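Local structure of uncharacterized protein (Staphylococcus aureus subsp. aureus, 4H0A) at residues P124-D129 / D152-V157; S159-K164 / W289-I294; L177-P182 / T190-N195; K220-L225 / R298-K303; N237-A242 / G308-R313. The protein is of unknown function but belongs to the CAP family of cysteine-rich secretory proteins and is probably secreted. All blocks are in the same frame, centred on the assembly; numbering follows the deposited sequence.

Contact 1 (P124-D129 / D152-V157); sequences PSFKVD and DIYAQV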
# COMPACT_ATOMS: atom_id res chain seq x y z
N PRO A 124 -20.63 -0.77 -0.01
CA PRO A 124 -20.56 0.70 -0.02
C PRO A 124 -20.80 1.24 -1.43
O PRO A 124 -20.36 0.65 -2.42
CB PRO A 124 -19.18 1.02 0.53
CG PRO A 124 -18.41 -0.21 0.39
CD PRO A 124 -19.32 -1.37 0.29
N SER A 125 -21.55 2.34 -1.50
CA SER A 125 -21.98 2.94 -2.75
C SER A 125 -21.83 4.45 -2.72
O SER A 125 -22.05 5.07 -1.68
CB SER A 125 -23.45 2.57 -2.99
OG SER A 125 -23.83 2.79 -4.34
N PHE A 126 -21.49 5.05 -3.87
CA PHE A 126 -21.35 6.51 -3.98
C PHE A 126 -21.30 6.92 -5.44
O PHE A 126 -21.15 6.07 -6.32
CB PHE A 126 -20.07 6.99 -3.24
CG PHE A 126 -18.80 6.35 -3.73
CD1 PHE A 126 -18.13 6.84 -4.83
CD2 PHE A 126 -18.24 5.27 -3.05
CE1 PHE A 126 -16.94 6.25 -5.27
CE2 PHE A 126 -17.06 4.68 -3.49
CZ PHE A 126 -16.42 5.18 -4.60
N LYS A 127 -21.36 8.23 -5.70
CA LYS A 127 -21.24 8.78 -7.05
C LYS A 127 -20.03 9.69 -7.14
O LYS A 127 -19.75 10.42 -6.19
CB LYS A 127 -22.50 9.56 -7.45
CG LYS A 127 -23.72 8.68 -7.66
CD LYS A 127 -24.86 9.44 -8.31
CE LYS A 127 -26.02 8.53 -8.64
NZ LYS A 127 -27.09 9.23 -9.40
N VAL A 128 -19.29 9.62 -8.26
CA VAL A 128 -18.15 10.49 -8.57
C VAL A 128 -18.50 11.16 -9.89
O VAL A 128 -18.48 10.48 -10.92
CB VAL A 128 -16.80 9.74 -8.64
CG1 VAL A 128 -15.70 10.63 -9.25
CG2 VAL A 128 -16.38 9.25 -7.27
N ASP A 129 -18.87 12.46 -9.85
CA ASP A 129 -19.25 13.22 -11.04
C ASP A 129 -20.48 12.58 -11.74
O ASP A 129 -20.52 12.47 -12.97
CB ASP A 129 -18.02 13.31 -11.98
CG ASP A 129 -18.14 14.24 -13.15
OD1 ASP A 129 -19.04 15.10 -13.13
OD2 ASP A 129 -17.34 14.10 -14.10
N ASP A 152 -18.06 12.69 5.31
CA ASP A 152 -18.07 12.67 3.84
C ASP A 152 -16.81 11.98 3.26
O ASP A 152 -16.67 11.94 2.03
CB ASP A 152 -18.16 14.11 3.28
N ILE A 153 -15.90 11.44 4.10
CA ILE A 153 -14.69 10.78 3.60
C ILE A 153 -14.70 9.31 4.02
O ILE A 153 -15.60 8.87 4.74
CB ILE A 153 -13.39 11.51 4.04
CG1 ILE A 153 -13.22 11.55 5.58
CG2 ILE A 153 -13.38 12.92 3.46
CD1 ILE A 153 -11.78 11.84 6.01
N TYR A 154 -13.70 8.55 3.53
CA TYR A 154 -13.58 7.14 3.81
C TYR A 154 -12.26 6.81 4.45
O TYR A 154 -11.31 7.59 4.38
CB TYR A 154 -13.73 6.33 2.51
CG TYR A 154 -15.12 6.42 1.92
CD1 TYR A 154 -15.50 7.50 1.14
CD2 TYR A 154 -16.08 5.45 2.20
CE1 TYR A 154 -16.79 7.61 0.62
CE2 TYR A 154 -17.37 5.55 1.69
CZ TYR A 154 -17.73 6.63 0.90
OH TYR A 154 -18.99 6.76 0.38
N ALA A 155 -12.21 5.65 5.07
CA ALA A 155 -10.99 5.11 5.65
C ALA A 155 -10.88 3.65 5.31
O ALA A 155 -11.88 2.93 5.40
CB ALA A 155 -10.97 5.29 7.16
N GLN A 156 -9.70 3.23 4.87
CA GLN A 156 -9.37 1.84 4.66
C GLN A 156 -8.52 1.45 5.85
O GLN A 156 -7.47 2.06 6.05
CB GLN A 156 -8.62 1.63 3.35
CG GLN A 156 -9.41 2.02 2.12
CD GLN A 156 -8.62 1.63 0.92
OE1 GLN A 156 -7.75 2.37 0.46
NE2 GLN A 156 -8.73 0.37 0.52
N VAL A 157 -9.00 0.51 6.67
CA VAL A 157 -8.29 0.05 7.86
C VAL A 157 -7.63 -1.28 7.55
O VAL A 157 -8.33 -2.27 7.35
CB VAL A 157 -9.26 -0.06 9.07
CG1 VAL A 157 -8.49 -0.38 10.35
CG2 VAL A 157 -10.07 1.23 9.22
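Phe-126 points its ring between its own backbone N and carbonyl carbon (chi1 57°), and Tyr-154 turns CG away from its carbonyl carbon (chi1 -67°). These rotations bring the two rings together between strands whose backbones stay apart. The contact is packing between two antiparallel sheets of the CAP-associated N-terminal region. Strand 125-128 is an edge strand of a three-stranded sheet. Strand 153-159 is second from the edge of a seven-stranded one. Even the closest pair of CA atoms, Phe-126 and Asp-152, is separated by 10.5 Å. The contact is made by side chains.

The rings meet at a slant, with planes 50° apart and centroids 5.8 Å apart. The nearest ring carbons are Phe-126 CD2 and Tyr-154 CZ, at 4.2 Å. Leu-177 of helix 174-180 packs on both rings and so joins the two aromatic groups to the helix. Backbone bonds hold each strand in its own sheet, Phe-126 with Tyr-133 and Tyr-154 with Leu-172. Pro-124 touches Leu-147 on strand 145-150, the edge strand next to 153-159.

The phenol end of Tyr-154 comes up beside the root of the Phe-126 side chain. Tyr-154 OH lies 4.1 Å from Ser-125 O, too long for a bond, and 3.8 Å from both CB and CD2 of Phe-126.

Contact 2 (S159-K164 / W289-I294); sequences SDQQSK and WMNSDI
Asn-291 meets Gln-161 where helix 282-290 ends, and its side chain can be followed outward. Asn-291 CB lies near the Gln-161 amide. Chi1 (-74°) sets CG beside the backbone N, and chi2 (-102°) turns OD1 and ND2 to different neighbours. OD1 lies 3.6 Å from Gln-161 CB and is hydrogen-bonded to Thr-144 OG1 in helix 139-144. ND2 is bonded back to His-287 O in the last turn of its own helix, and stands 4.1 Å from Ser-159 O. Both ends of the amide are thus held, which should fix its rotation. The Gln-161 and Asn-291 amide planes are nearly perpendicular, 82° apart.

One residue earlier, the selenomethionine Met-290 bends back at its second and third torsions. Its CE reaches Asp-160 OD1 at 3.1 Å, a tight approach, with the two side chains crossing at about a right angle. The other carboxylate oxygen is busier. Asp-160 OD2 accepts from Ser-163 OG at 2.7 Å and from Ser-163 N at 2.9 Å. The two donors come from opposite faces of the carboxylate plane. Lys-220 adds a salt bridge to the same oxygen.

The loop between strands 153-159 and 166-172 is therefore shaped by an Asx motif. It packs on a helix-to-helix junction of the CAP domain, where Asn-291 leaves one helix and Ser-292 takes the N-cap position of the next.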
# COMPACT_ATOMS: atom_id res chain seq x y z
N SER A 159 -5.63 -4.55 8.53
CA SER A 159 -5.36 -5.40 9.69
C SER A 159 -4.60 -6.62 9.30
O SER A 159 -4.65 -7.05 8.15
CB SER A 159 -6.65 -5.84 10.39
OG SER A 159 -7.46 -4.73 10.76
N ASP A 160 -3.96 -7.22 10.29
CA ASP A 160 -3.18 -8.43 10.12
C ASP A 160 -4.10 -9.64 10.23
O ASP A 160 -4.92 -9.70 11.15
CB ASP A 160 -2.09 -8.44 11.20
CG ASP A 160 -0.92 -9.36 10.93
OD1 ASP A 160 -0.38 -9.32 9.81
OD2 ASP A 160 -0.52 -10.10 11.86
N GLN A 161 -3.99 -10.60 9.32
CA GLN A 161 -4.83 -11.80 9.35
C GLN A 161 -4.41 -12.71 10.53
O GLN A 161 -5.23 -13.47 11.04
CB GLN A 161 -4.74 -12.56 8.01
CG GLN A 161 -6.01 -13.28 7.60
CD GLN A 161 -5.90 -13.80 6.18
OE1 GLN A 161 -4.95 -14.51 5.83
NE2 GLN A 161 -6.86 -13.47 5.32
N GLN A 162 -3.13 -12.62 10.98
CA GLN A 162 -2.59 -13.41 12.09
C GLN A 162 -2.83 -12.73 13.44
O GLN A 162 -3.45 -13.34 14.31
CB GLN A 162 -1.09 -13.67 11.90
CG GLN A 162 -0.79 -14.93 11.10
CD GLN A 162 -0.96 -16.18 11.93
OE1 GLN A 162 -1.90 -16.96 11.74
NE2 GLN A 162 -0.07 -16.39 12.89
N SER A 163 -2.30 -11.51 13.64
CA SER A 163 -2.46 -10.82 14.93
C SER A 163 -3.83 -10.14 15.09
O SER A 163 -4.22 -9.89 16.23
CB SER A 163 -1.36 -9.79 15.14
OG SER A 163 -1.33 -8.79 14.13
N LYS A 164 -4.55 -9.86 13.99
CA LYS A 164 -5.86 -9.20 14.01
C LYS A 164 -5.76 -7.78 14.62
O LYS A 164 -6.72 -7.30 15.21
CB LYS A 164 -6.92 -10.07 14.73
CG LYS A 164 -6.97 -11.49 14.17
CD LYS A 164 -8.31 -12.16 14.40
CE LYS A 164 -8.35 -13.55 13.82
NZ LYS A 164 -9.73 -14.13 13.86
N TRP A 289 -0.15 -9.19 0.00
CA TRP A 289 0.97 -10.02 0.45
C TRP A 289 0.85 -10.35 1.94
O TRP A 289 1.07 -11.49 2.33
CB TRP A 289 2.32 -9.34 0.15
CG TRP A 289 2.68 -9.29 -1.30
CD1 TRP A 289 1.98 -9.81 -2.35
CD2 TRP A 289 3.83 -8.65 -1.87
NE1 TRP A 289 2.64 -9.57 -3.53
CE2 TRP A 289 3.76 -8.82 -3.27
CE3 TRP A 289 4.92 -7.95 -1.33
CZ2 TRP A 289 4.75 -8.35 -4.13
CZ3 TRP A 289 5.91 -7.50 -2.19
CH2 TRP A 289 5.82 -7.69 -3.57
N MSE A 290 0.45 -9.36 2.77
CA MSE A 290 0.27 -9.57 4.21
C MSE A 290 -0.86 -10.58 4.52
O MSE A 290 -0.84 -11.18 5.59
CB MSE A 290 -0.06 -8.23 4.93
CG MSE A 290 1.10 -7.21 5.00
SE MSE A 290 2.53 -7.76 6.17
CE MSE A 290 1.59 -7.95 7.84
N ASN A 291 -1.84 -10.77 3.60
CA ASN A 291 -2.96 -11.69 3.81
C ASN A 291 -2.78 -13.03 3.06
O ASN A 291 -3.72 -13.81 2.95
CB ASN A 291 -4.28 -11.01 3.44
CG ASN A 291 -4.66 -9.99 4.49
OD1 ASN A 291 -5.52 -10.25 5.32
ND2 ASN A 291 -3.99 -8.85 4.54
N SER A 292 -1.54 -13.32 2.64
CA SER A 292 -1.12 -14.58 2.04
C SER A 292 0.01 -15.09 2.92
O SER A 292 1.05 -14.44 2.97
CB SER A 292 -0.68 -14.37 0.60
OG SER A 292 0.00 -15.50 0.09
N ASP A 293 -0.21 -16.20 3.66
CA ASP A 293 0.77 -16.75 4.61
C ASP A 293 2.18 -16.87 4.01
O ASP A 293 3.15 -16.47 4.65
CB ASP A 293 0.32 -18.13 5.11
CG ASP A 293 1.29 -18.77 6.09
OD1 ASP A 293 1.53 -18.16 7.16
OD2 ASP A 293 1.82 -19.86 5.78
N ILE A 294 2.27 -17.41 2.79
CA ILE A 294 3.57 -17.62 2.13
C ILE A 294 4.24 -16.25 1.85
O ILE A 294 5.42 -16.08 2.15
CB ILE A 294 3.41 -18.47 0.84
CG1 ILE A 294 2.81 -19.88 1.13
CG2 ILE A 294 4.74 -18.59 0.10
CD1 ILE A 294 3.63 -20.80 2.06

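Contact 3 (L177-P182 / T190-N195); sequences LADIEP and TSEEHN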
# COMPACT_ATOMS: atom_id res chain seq x y z
N LEU A 177 -10.82 6.83 -4.07
CA LEU A 177 -11.27 5.45 -3.94
C LEU A 177 -11.72 4.89 -5.32
O LEU A 177 -11.34 3.78 -5.67
CB LEU A 177 -12.42 5.40 -2.91
CG LEU A 177 -12.81 4.05 -2.36
CD1 LEU A 177 -11.69 3.41 -1.59
CD2 LEU A 177 -14.01 4.20 -1.45
N ALA A 178 -12.45 5.68 -6.12
CA ALA A 178 -12.87 5.24 -7.46
C ALA A 178 -11.66 5.06 -8.39
O ALA A 178 -11.63 4.15 -9.22
CB ALA A 178 -13.83 6.24 -8.08
N ASP A 179 -10.66 5.94 -8.26
CA ASP A 179 -9.46 5.87 -9.07
C ASP A 179 -8.60 4.64 -8.69
O ASP A 179 -8.20 3.89 -9.58
CB ASP A 179 -8.67 7.17 -8.92
CG ASP A 179 -7.58 7.35 -9.94
OD1 ASP A 179 -6.45 6.89 -9.69
OD2 ASP A 179 -7.85 7.97 -10.99
N ILE A 180 -8.36 4.41 -7.39
CA ILE A 180 -7.58 3.24 -6.94
C ILE A 180 -8.36 1.96 -7.22
O ILE A 180 -7.74 0.99 -7.67
CB ILE A 180 -7.21 3.31 -5.42
CG1 ILE A 180 -6.23 4.46 -5.17
CG2 ILE A 180 -6.62 1.96 -4.92
CD1 ILE A 180 -5.90 4.72 -3.71
N GLU A 181 -9.68 1.95 -6.94
CA GLU A 181 -10.56 0.78 -7.10
C GLU A 181 -9.97 -0.42 -6.33
O GLU A 181 -9.59 -1.43 -6.94
CB GLU A 181 -10.73 0.48 -8.61
CG GLU A 181 -11.84 -0.50 -8.95
CD GLU A 181 -11.88 -0.85 -10.42
OE1 GLU A 181 -11.77 0.07 -11.26
OE2 GLU A 181 -12.04 -2.05 -10.74
N PRO A 182 -9.79 -0.32 -4.99
CA PRO A 182 -9.15 -1.42 -4.25
C PRO A 182 -10.03 -2.65 -3.99
O PRO A 182 -9.52 -3.64 -3.47
CB PRO A 182 -8.70 -0.78 -2.93
CG PRO A 182 -9.38 0.54 -2.85
CD PRO A 182 -10.17 0.79 -4.10
N THR A 190 -18.57 0.47 -13.77
CA THR A 190 -17.55 0.37 -14.82
C THR A 190 -16.24 0.93 -14.29
O THR A 190 -16.24 2.00 -13.68
CB THR A 190 -18.00 1.12 -16.10
OG1 THR A 190 -19.29 0.65 -16.49
CG2 THR A 190 -17.02 0.95 -17.25
N SER A 191 -15.13 0.21 -14.52
CA SER A 191 -13.80 0.64 -14.07
C SER A 191 -13.34 1.89 -14.84
O SER A 191 -13.61 2.00 -16.05
CB SER A 191 -12.79 -0.50 -14.26
OG SER A 191 -11.47 -0.12 -13.91
N GLU A 192 -12.68 2.84 -14.15
CA GLU A 192 -12.19 4.08 -14.78
C GLU A 192 -11.09 3.81 -15.80
O GLU A 192 -10.30 2.88 -15.62
CB GLU A 192 -11.63 5.06 -13.73
CG GLU A 192 -12.66 5.75 -12.86
CD GLU A 192 -12.11 6.84 -11.96
OE1 GLU A 192 -10.88 7.12 -12.02
OE2 GLU A 192 -12.91 7.44 -11.20
N GLU A 193 -11.01 4.67 -16.83
CA GLU A 193 -9.93 4.61 -17.83
C GLU A 193 -8.78 5.44 -17.28
O GLU A 193 -9.02 6.38 -16.51
CB GLU A 193 -10.41 5.13 -19.19
CG GLU A 193 -11.48 4.26 -19.82
CD GLU A 193 -11.95 4.69 -21.20
OE1 GLU A 193 -11.29 5.56 -21.81
OE2 GLU A 193 -12.96 4.14 -21.68
N HIS A 194 -7.53 5.09 -17.63
CA HIS A 194 -6.36 5.80 -17.10
C HIS A 194 -5.44 6.28 -18.21
O HIS A 194 -5.29 5.62 -19.24
CB HIS A 194 -5.58 4.88 -16.15
CG HIS A 194 -6.43 4.33 -15.05
ND1 HIS A 194 -6.61 5.03 -13.87
CD2 HIS A 194 -7.16 3.19 -15.00
CE1 HIS A 194 -7.42 4.29 -13.13
NE2 HIS A 194 -7.77 3.17 -13.77
N ASN A 195 -4.80 7.44 -17.98
CA ASN A 195 -3.85 8.01 -18.93
C ASN A 195 -2.46 7.37 -18.69
O ASN A 195 -2.29 6.61 -17.74
CB ASN A 195 -3.81 9.56 -18.84
CG ASN A 195 -3.21 10.16 -17.57
OD1 ASN A 195 -3.05 9.49 -16.54
ND2 ASN A 195 -2.92 11.45 -17.60
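Glu-192 lays its carboxylate against the last turn of helix 174-180, and this is the dense part of the contact. OE2 of Glu-192 sits 3.5 Å from Ala-178 CB. OE1 of Glu-192 comes within 3.3 Å of Asp-179 OD2. These two oxygens are like-charged neighbours and are not hydrogen-bonded as modelled; their carboxylate planes stand 77° apart. Asp-67 brings a third acid close to Asp-179. Such closeness could raise the pKa of one of them, though His-194, bonded to Asp-67, may offset this. Ala-178 O and Glu-192 N are buried here with no partner in the model.

The helix belongs to the CAP-associated N-terminal region and ends beside this cluster. Glu-181 N still bonds to Leu-177 O, but Glu-181 has positive phi (54°) and breaks the helix. The chain then passes through strand 184-185 and returns as the extended linker 190-195, which crosses the helix end and leads on to helix 201-219 of the CAP domain.

His-194 turns the edge of its ring to Asp-179 O, with CE1 3.7 Å away, while its ND1 is hydrogen-bonded to Asp-67 OD2. Toward solvent the contact thins to one polar link. Ser-191 OG donates to Glu-181 OE1 at 2.7 Å and meets the syn lone pair of that oxygen.

Contact 4 (K220-L225 / R298-K303); sequences KGLKPL and RLLNSK
Leu-222 puts one methyl on the backbone of Leu-300 and the other on Ser-302. CD1 of Leu-222 lies 3.3 Å from Leu-300 O and 3.9 Å from Leu-300 CB, so it sits on the turn that leaves helix 293-299. CD2 of Leu-222 is 4.0 Å from Ser-302 CB. Leu-300 in turn lies slantwise across the Lys-220 side chain, with Leu-300 CD2 4.0 Å from Lys-220 CG and Leu-300 CD1 3.9 Å from Lys-220 NZ.

The next shell is polar. Lys-220 is bent at chi2 (-52°), and its NZ is bridged to Asp-160, which is consistent with the aliphatic part staying beside Leu-300. Arg-217 ties the two segments together: its NH1 bonds to Leu-299 O and Asn-301 O, and its NE to Lys-223 O. Asn-301 OD1 accepts from Lys-303 N at 3.1 Å, an Asx turn that shapes the chain around Ser-302.

Further out, Met-290 packs on Leu-300, and Phe-320 on Leu-225 and Leu-299. The contact thus joins two helix exits of the CAP domain near its surface. The first, at the end of helix 201-219, is a Schellman motif with Gly-221 as its C-prime residue.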
# COMPACT_ATOMS: atom_id res chain seq x y z
N LYS A 220 6.41 -5.14 13.68
CA LYS A 220 6.61 -6.46 14.31
C LYS A 220 7.97 -6.56 15.03
O LYS A 220 8.35 -7.66 15.44
CB LYS A 220 6.49 -7.57 13.26
CG LYS A 220 5.23 -7.51 12.39
CD LYS A 220 3.92 -7.39 13.18
CE LYS A 220 2.71 -7.47 12.27
NZ LYS A 220 2.30 -8.86 11.96
N GLY A 221 8.67 -5.44 15.24
CA GLY A 221 9.96 -5.44 15.93
C GLY A 221 11.11 -6.05 15.16
O GLY A 221 12.12 -6.41 15.77
N LEU A 222 10.99 -6.17 13.82
CA LEU A 222 12.03 -6.73 12.96
C LEU A 222 12.94 -5.65 12.43
O LEU A 222 12.51 -4.50 12.31
CB LEU A 222 11.42 -7.48 11.77
CG LEU A 222 10.49 -8.63 12.09
CD1 LEU A 222 9.73 -9.06 10.86
CD2 LEU A 222 11.25 -9.80 12.68
N LYS A 223 14.17 -6.02 12.07
CA LYS A 223 15.13 -5.08 11.50
C LYS A 223 14.72 -4.76 10.06
O LYS A 223 14.23 -5.64 9.35
CB LYS A 223 16.56 -5.66 11.52
CG LYS A 223 17.11 -5.88 12.93
CD LYS A 223 18.54 -6.40 12.89
CE LYS A 223 19.09 -6.67 14.28
NZ LYS A 223 20.49 -7.16 14.23
N PRO A 224 14.88 -3.50 9.60
CA PRO A 224 14.53 -3.19 8.21
C PRO A 224 15.53 -3.83 7.24
O PRO A 224 16.68 -4.04 7.61
CB PRO A 224 14.59 -1.66 8.16
CG PRO A 224 15.55 -1.29 9.21
CD PRO A 224 15.45 -2.33 10.29
N LEU A 225 15.08 -4.19 6.04
CA LEU A 225 15.95 -4.80 5.04
C LEU A 225 16.71 -3.72 4.30
O LEU A 225 16.14 -2.67 4.02
CB LEU A 225 15.15 -5.66 4.06
CG LEU A 225 14.29 -6.75 4.69
CD1 LEU A 225 13.53 -7.52 3.64
CD2 LEU A 225 15.12 -7.71 5.53
N ARG A 298 7.56 -14.21 4.11
CA ARG A 298 8.76 -13.66 3.47
C ARG A 298 8.98 -12.20 3.89
O ARG A 298 10.10 -11.84 4.24
CB ARG A 298 8.68 -13.75 1.94
CG ARG A 298 8.80 -15.18 1.42
CD ARG A 298 8.12 -15.36 0.08
NE ARG A 298 8.16 -16.74 -0.38
CZ ARG A 298 7.47 -17.21 -1.42
NH1 ARG A 298 6.67 -16.41 -2.12
NH2 ARG A 298 7.55 -18.50 -1.76
N LEU A 299 7.91 -11.37 3.87
CA LEU A 299 8.01 -9.96 4.28
C LEU A 299 8.49 -9.83 5.73
O LEU A 299 9.30 -8.96 6.03
CB LEU A 299 6.65 -9.24 4.18
CG LEU A 299 6.17 -8.79 2.81
CD1 LEU A 299 4.72 -8.39 2.86
CD2 LEU A 299 7.00 -7.64 2.28
N LEU A 300 7.96 -10.68 6.62
CA LEU A 300 8.28 -10.65 8.05
C LEU A 300 9.30 -11.72 8.46
O LEU A 300 9.31 -12.12 9.62
CB LEU A 300 6.98 -10.86 8.84
CG LEU A 300 5.80 -9.96 8.44
CD1 LEU A 300 4.57 -10.34 9.22
CD2 LEU A 300 6.15 -8.48 8.61
N ASN A 301 10.18 -12.14 7.55
CA ASN A 301 11.18 -13.13 7.88
C ASN A 301 12.33 -12.47 8.64
O ASN A 301 12.95 -11.55 8.13
CB ASN A 301 11.71 -13.79 6.61
CG ASN A 301 12.33 -15.13 6.85
OD1 ASN A 301 13.02 -15.34 7.84
ND2 ASN A 301 12.11 -16.07 5.94
N SER A 302 12.61 -12.94 9.87
CA SER A 302 13.69 -12.39 10.68
C SER A 302 15.08 -12.70 10.10
O SER A 302 16.02 -11.97 10.39
CB SER A 302 13.61 -12.92 12.10
OG SER A 302 13.63 -14.34 12.13
N LYS A 303 15.21 -13.78 9.30
CA LYS A 303 16.51 -14.18 8.75
C LYS A 303 16.96 -13.29 7.58
O LYS A 303 18.17 -13.09 7.44
CB LYS A 303 16.51 -15.67 8.33

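Contact 5 (N237-A242 / G308-R313); sequences NNLYEA and GGDVMR
Helix 237-242 runs over strand 308-312 with axes 8.8 Å apart at closest approach and an angle of 40° between their directions. Leu-239 faces Asp-310 and Met-312. This is one layer boundary of the alpha-beta-alpha sandwich of the CAP domain. Asp-310 and Met-312 turn to the helix, whereas Val-311 points away and packs on Gln-205 and Leu-206 of helix 201-219. The strand is thus covered by a helix on each face. It belongs to a five-stranded sheet, where the Asp-310 backbone is hydrogen-bonded to that of Ser-317 on strand 315-322.

Leu-239 has the largest share of the contact. Its CG lies anti to its backbone N (chi1 -165°), and this directs CD2 at the strand. Asp-310 OD2 is 3.7 Å from that methyl, a contact of a carboxylate oxygen with carbon. Phe-252 and Tyr-315 also pack on Leu-239.

Met-312 is a selenomethionine. Its side chain runs antiparallel to that of Leu-239 as the two pass, and bends at chi3 (58°). The selenium passes beside the helix, with Met-312 SE 4.4 Å from Tyr-240 N. Tyr-240 is exposed and lies at the margin of the contact. Asn-202 touches Met-312 from helix 201-219. The tightest approach is from Leu-239 CD2 to Met-312 CG, at 3.4 Å, closer than usual for two carbons.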
# COMPACT_ATOMS: atom_id res chain seq x y z
N ASN A 237 15.32 -7.75 -14.52
CA ASN A 237 15.52 -8.70 -15.63
C ASN A 237 14.54 -9.84 -15.54
O ASN A 237 14.00 -10.26 -16.57
CB ASN A 237 16.94 -9.28 -15.64
CG ASN A 237 17.93 -8.43 -16.37
OD1 ASN A 237 17.57 -7.60 -17.20
ND2 ASN A 237 19.20 -8.61 -16.08
N ASN A 238 14.29 -10.35 -14.33
CA ASN A 238 13.35 -11.45 -14.13
C ASN A 238 11.96 -11.01 -14.54
O ASN A 238 11.25 -11.75 -15.23
CB ASN A 238 13.37 -11.94 -12.68
CG ASN A 238 12.69 -13.25 -12.43
OD1 ASN A 238 12.37 -14.01 -13.35
ND2 ASN A 238 12.50 -13.57 -11.16
N LEU A 239 11.60 -9.78 -14.20
CA LEU A 239 10.29 -9.25 -14.54
C LEU A 239 10.15 -9.00 -16.04
O LEU A 239 9.13 -9.36 -16.63
CB LEU A 239 10.03 -7.95 -13.78
CG LEU A 239 8.60 -7.46 -13.73
CD1 LEU A 239 7.67 -8.57 -13.28
CD2 LEU A 239 8.48 -6.28 -12.79
N TYR A 240 11.18 -8.40 -16.65
CA TYR A 240 11.22 -8.14 -18.08
C TYR A 240 11.17 -9.46 -18.87
O TYR A 240 10.41 -9.56 -19.84
CB TYR A 240 12.49 -7.35 -18.44
CG TYR A 240 12.50 -6.83 -19.86
CD1 TYR A 240 12.97 -7.61 -20.91
CD2 TYR A 240 12.04 -5.55 -20.16
CE1 TYR A 240 12.97 -7.14 -22.22
CE2 TYR A 240 12.05 -5.06 -21.46
CZ TYR A 240 12.53 -5.85 -22.49
OH TYR A 240 12.53 -5.36 -23.78
N GLU A 241 11.97 -10.47 -18.46
CA GLU A 241 12.01 -11.78 -19.13
C GLU A 241 10.70 -12.55 -18.95
O GLU A 241 10.31 -13.29 -19.85
CB GLU A 241 13.19 -12.64 -18.65
CG GLU A 241 14.53 -12.25 -19.25
CD GLU A 241 14.75 -12.76 -20.67
OE1 GLU A 241 14.80 -13.99 -20.86
OE2 GLU A 241 14.89 -11.92 -21.59
N ALA A 242 10.05 -12.42 -17.78
CA ALA A 242 8.80 -13.13 -17.49
C ALA A 242 7.64 -12.62 -18.37
O ALA A 242 6.78 -13.42 -18.74
CB ALA A 242 8.43 -12.99 -16.02
N GLY A 308 15.59 -6.35 -2.96
CA GLY A 308 15.70 -5.62 -4.21
C GLY A 308 14.51 -5.96 -5.06
O GLY A 308 14.09 -7.12 -5.08
N GLY A 309 13.93 -4.98 -5.71
CA GLY A 309 12.73 -5.24 -6.49
C GLY A 309 12.63 -4.42 -7.74
O GLY A 309 13.58 -3.75 -8.16
N ASP A 310 11.47 -4.51 -8.37
CA ASP A 310 11.15 -3.73 -9.55
C ASP A 310 9.65 -3.54 -9.66
O ASP A 310 8.89 -4.37 -9.17
CB ASP A 310 11.69 -4.40 -10.83
CG ASP A 310 11.64 -3.49 -12.05
OD1 ASP A 310 11.86 -2.27 -11.90
OD2 ASP A 310 11.38 -4.00 -13.15
N VAL A 311 9.24 -2.41 -10.22
CA VAL A 311 7.85 -2.09 -10.50
C VAL A 311 7.77 -1.65 -11.95
O VAL A 311 8.42 -0.67 -12.29
CB VAL A 311 7.28 -1.01 -9.55
CG1 VAL A 311 5.82 -0.67 -9.91
CG2 VAL A 311 7.39 -1.45 -8.09
N MSE A 312 7.03 -2.35 -12.81
CA MSE A 312 6.83 -1.86 -14.17
C MSE A 312 5.42 -2.16 -14.60
O MSE A 312 5.02 -3.32 -14.66
CB MSE A 312 7.86 -2.35 -15.21
CG MSE A 312 8.38 -3.74 -15.01
SE MSE A 312 9.51 -4.28 -16.54
CE MSE A 312 10.87 -2.83 -16.47
N ARG A 313 4.67 -1.06 -14.84
CA ARG A 313 3.28 -1.03 -15.28
C ARG A 313 2.40 -1.73 -14.22
O ARG A 313 2.32 -1.22 -13.10
CB ARG A 313 3.12 -1.62 -16.71

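Overall arrangement
Contacts 1 and 3 form one neighbourhood in the N-terminal part, with centres 13 Å apart. Helix 174-180, which carries one segment of contact 3, packs on contact 1: Leu-177 touches its rings and Ala-178 touches Val-128. Contacts 2 and 4 form a second pair, 14 Å apart between centres, and both use helix 293-299. The salt bridge of Asp-160 and Lys-220 links them, and contact 2 joins the N-terminal region to the CAP domain. Contact 5 lies in the same domain as contact 4, 23 Å away between centres, with nearest atoms about 7 Å apart. Contacts 1 and 4 lie on opposite sides of the chain's centre, 34 Å apart between centres.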